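Local coordinates for protein TSSL1 (PDB 4B62) that probably anchors the type VI secretion apparatus of Pseudomonas aeruginosa to the cell wall, this part being its OmpA-like peptidoglycan-binding module, at residues R13-L16 with A17-L20; S95-K98 with L99-A102. All blocks are in the same frame, centred on the assembly; numbering follows the deposited sequence.

Interaction 1. Residues R13-L16 with A17-L20; sequences RPRL and ARFL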
# COMPACT_ATOMS: atom_id res chain seq x y z
N ARG A 13 18.97 -1.71 -10.31
CA ARG A 13 17.72 -2.36 -9.92
C ARG A 13 17.18 -1.73 -8.64
O ARG A 13 17.94 -1.51 -7.69
CB ARG A 13 17.90 -3.88 -9.76
CG ARG A 13 18.26 -4.56 -11.07
CD ARG A 13 18.24 -6.08 -11.01
NE ARG A 13 18.60 -6.64 -12.32
CZ ARG A 13 18.71 -7.93 -12.60
NH1 ARG A 13 18.50 -8.86 -11.67
NH2 ARG A 13 19.04 -8.31 -13.84
N PRO A 14 15.87 -1.41 -8.61
CA PRO A 14 15.33 -0.80 -7.40
C PRO A 14 15.28 -1.81 -6.27
O PRO A 14 14.68 -2.88 -6.43
CB PRO A 14 13.92 -0.38 -7.82
CG PRO A 14 13.56 -1.30 -8.94
CD PRO A 14 14.85 -1.62 -9.65
N ARG A 15 15.90 -1.47 -5.14
CA ARG A 15 15.99 -2.39 -4.00
C ARG A 15 15.58 -1.67 -2.71
O ARG A 15 16.25 -0.73 -2.29
CB ARG A 15 17.43 -2.92 -3.84
CG ARG A 15 17.93 -3.81 -4.98
CD ARG A 15 19.36 -4.29 -4.73
NE ARG A 15 20.35 -3.21 -4.78
CZ ARG A 15 21.20 -2.88 -3.80
NH1 ARG A 15 21.23 -3.55 -2.65
NH2 ARG A 15 22.05 -1.87 -3.97
N LEU A 16 14.49 -2.12 -2.10
CA LEU A 16 13.96 -1.48 -0.88
C LEU A 16 14.06 -2.30 0.41
O LEU A 16 14.01 -1.71 1.47
CB LEU A 16 12.50 -1.08 -1.06
CG LEU A 16 12.17 -0.02 -2.12
CD1 LEU A 16 10.67 0.24 -2.08
CD2 LEU A 16 12.96 1.28 -1.94
N ALA A 17 14.18 -3.63 0.34
CA ALA A 17 14.15 -4.45 1.55
C ALA A 17 15.22 -4.00 2.53
O ALA A 17 15.00 -3.96 3.75
CB ALA A 17 14.32 -5.92 1.21
N ARG A 18 16.38 -3.60 1.99
CA ARG A 18 17.49 -3.11 2.78
C ARG A 18 17.17 -1.88 3.64
O ARG A 18 17.91 -1.60 4.58
CB ARG A 18 18.68 -2.81 1.87
CG ARG A 18 18.47 -1.65 0.90
CD ARG A 18 19.46 -1.70 -0.26
NE ARG A 18 19.03 -0.84 -1.37
CZ ARG A 18 19.72 0.16 -1.90
NH1 ARG A 18 20.93 0.50 -1.45
NH2 ARG A 18 19.19 0.86 -2.91
N PHE A 19 16.11 -1.15 3.31
CA PHE A 19 15.71 0.04 4.08
C PHE A 19 14.53 -0.20 5.01
O PHE A 19 14.11 0.72 5.72
CB PHE A 19 15.34 1.18 3.14
CG PHE A 19 16.43 1.57 2.20
CD1 PHE A 19 17.66 1.97 2.68
CD2 PHE A 19 16.23 1.54 0.83
CE1 PHE A 19 18.68 2.34 1.82
CE2 PHE A 19 17.24 1.90 -0.03
CZ PHE A 19 18.47 2.31 0.46
N LEU A 20 14.00 -1.43 4.99
CA LEU A 20 12.77 -1.76 5.70
C LEU A 20 12.91 -3.01 6.57
O LEU A 20 11.94 -3.74 6.81
CB LEU A 20 11.63 -1.91 4.68
CG LEU A 20 11.25 -0.62 3.94
CD1 LEU A 20 10.26 -0.91 2.82
CD2 LEU A 20 10.70 0.45 4.87
O HOH W 1 18.06 0.46 -5.55

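Interaction 2. Residues S95-K98 with L99-A102; sequences SNWK and LSQA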
# COMPACT_ATOMS: atom_id res chain seq x y z
N SER A 95 -18.74 1.08 -1.71
CA SER A 95 -18.35 -0.21 -2.25
C SER A 95 -16.92 -0.52 -1.83
O SER A 95 -16.13 0.37 -1.44
CB SER A 95 -18.41 -0.21 -3.78
OG SER A 95 -17.47 0.69 -4.34
N ASN A 96 -16.58 -1.80 -1.94
CA ASN A 96 -15.20 -2.21 -1.78
C ASN A 96 -14.31 -1.58 -2.86
O ASN A 96 -13.16 -1.26 -2.61
CB ASN A 96 -15.07 -3.74 -1.79
CG ASN A 96 -14.79 -4.33 -0.41
OD1 ASN A 96 -14.35 -3.63 0.51
ND2 ASN A 96 -15.00 -5.64 -0.28
N TRP A 97 -14.85 -1.41 -4.08
CA TRP A 97 -14.09 -0.73 -5.12
C TRP A 97 -13.68 0.67 -4.67
O TRP A 97 -12.51 1.04 -4.72
CB TRP A 97 -14.84 -0.66 -6.46
CG TRP A 97 -14.04 0.13 -7.39
CD1 TRP A 97 -12.95 -0.30 -8.11
CD2 TRP A 97 -14.15 1.53 -7.64
NE1 TRP A 97 -12.39 0.74 -8.78
CE2 TRP A 97 -13.12 1.87 -8.54
CE3 TRP A 97 -15.05 2.53 -7.23
CZ2 TRP A 97 -12.94 3.18 -9.01
CZ3 TRP A 97 -14.86 3.83 -7.71
CH2 TRP A 97 -13.81 4.13 -8.58
N LYS A 98 -14.65 1.44 -4.17
CA LYS A 98 -14.35 2.80 -3.79
C LYS A 98 -13.37 2.85 -2.63
O LYS A 98 -12.45 3.67 -2.63
CB LYS A 98 -15.61 3.59 -3.47
CG LYS A 98 -15.34 5.08 -3.28
CD LYS A 98 -14.93 5.75 -4.59
CE LYS A 98 -14.32 7.13 -4.40
NZ LYS A 98 -15.34 8.11 -3.95
N LEU A 99 -13.55 1.96 -1.65
CA LEU A 99 -12.59 1.91 -0.55
C LEU A 99 -11.17 1.59 -1.06
O LEU A 99 -10.19 2.21 -0.61
CB LEU A 99 -13.03 0.90 0.50
CG LEU A 99 -12.16 0.84 1.75
CD1 LEU A 99 -12.18 2.16 2.52
CD2 LEU A 99 -12.61 -0.35 2.62
N SER A 100 -11.06 0.64 -1.99
CA SER A 100 -9.76 0.24 -2.50
C SER A 100 -9.09 1.41 -3.25
O SER A 100 -7.88 1.61 -3.14
CB SER A 100 -9.89 -1.00 -3.39
OG SER A 100 -10.41 -0.74 -4.69
N GLN A 101 -9.88 2.16 -4.00
CA GLN A 101 -9.35 3.32 -4.71
C GLN A 101 -8.90 4.40 -3.74
O GLN A 101 -7.83 5.00 -3.89
CB GLN A 101 -10.39 3.88 -5.69
CG GLN A 101 -9.94 5.14 -6.41
CD GLN A 101 -10.95 5.67 -7.38
OE1 GLN A 101 -11.85 6.42 -7.00
NE2 GLN A 101 -10.80 5.32 -8.65
N ALA A 102 -9.74 4.66 -2.74
CA ALA A 102 -9.46 5.73 -1.79
C ALA A 102 -8.22 5.41 -0.94
O ALA A 102 -7.42 6.30 -0.64
CB ALA A 102 -10.67 5.99 -0.90

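Interaction 1. Residues R13-L16 with A17-L20
Arg18 reaches back over Arg15, and nearly every atom of its side chain touches something. From CB the chain leaves with CG lodged between the backbone N and the carbonyl carbon (chi1 66°), which turns it toward the preceding residues. Arg18 CG lies over the centre of the Phe19 ring, 3.7 Å above its plane. Arg18 CD comes next, 3.5 Å from Arg15 NH1. Arg18 NE then gives a fairly straight hydrogen bond to Arg15 O at 2.9 Å; the carbonyl oxygen is close to the guanidinium plane, whereas NE stands well above the plane of the carbonyl. At the tip, Arg18 NH2 adds a weak second bond to the same oxygen and another weak one to a water that also bridges Arg13 O and Arg15 N.

Residues 17-19 form a short 3-10 turn before helix 21-25, closed by Phe19 N to Leu16 O at 2.8 Å, and Asp33 takes the N-H groups of Leu16 and Ala17. On this turn the Arg18 guanidinium is sandwiched: Arg15 stacks on one face, centres 3.9 Å apart with planes 22° from parallel, and Phe19 CZ sits over the centre of the other. The flat overlap brings two probably positive groups together, a cost that the bonds to Arg15 O may partly offset. The buried Leu16 side chain packs against Ala69 of helix 60-72 and Val40 of strand 37-43.

Interaction 2. Residues S95-K98 with L99-A102
The indole of Trp97 and the amide of Gln101 run side by side one helical turn apart, their planes 68° from each other. One face of the indole receives Gln101 CB near its rim, 4.2 Å above the plane. The amide nitrogen comes closest to the six-membered ring, with Gln101 NE2 a tight 3.0 Å from Trp97 CZ2, and the placing of the amide end there should be read with caution. Both side chains start with CG anti to the backbone N (chi1 176° and 177°), which sends them the same way along the helix surface. Lys98 approaches from the same side of the amide plane as the indole, nearer the oxygen end, with CE 3.7 Å from Gln101 OE1.

Beneath these side chains lies the first turn of helix 96-115, the helix of a beta-alpha-beta unit between strands 77-82 and 121-125 in the OmpA-like module. Ser95 is its N-cap: OG accepts from Lys98 N at 2.9 Å, and its carbonyl starts the i to i+4 series by taking Leu99 N. Asn96 ND2 reaches Asp84, tying the helix start to the loop after strand 77-82.

Trp97 O accepts twice, from Gln101 N at 2.9 Å and from Ser100 OG at 2.8 Å. Since OG gives its proton to that carbonyl, it can in turn accept from Ser127 N, and a single buried hydroxyl links the helical turn to the chain beyond strand 121-125.

How the interactions relate
Interaction 1 and interaction 2 lie on opposite sides of the chain's centre, their own centres 29 Å apart and their nearest atoms about 19 Å apart, so neither touches the other. Both occur where a helix begins: residues 13-20 lead into helix 21-25 near the N-terminus, while residues 95-102 open helix 96-115. They meet different parts of the five-stranded sheet. Interaction 1 packs beside the edge strand 30-33 and its neighbour 37-43; interaction 2 belongs to the crossover that ends in the other outermost strand, 121-125. Helix 96-115 belongs to the OmpA-like fold, which in this module probably binds peptidoglycan; neither contact includes a residue known to hold the ligand.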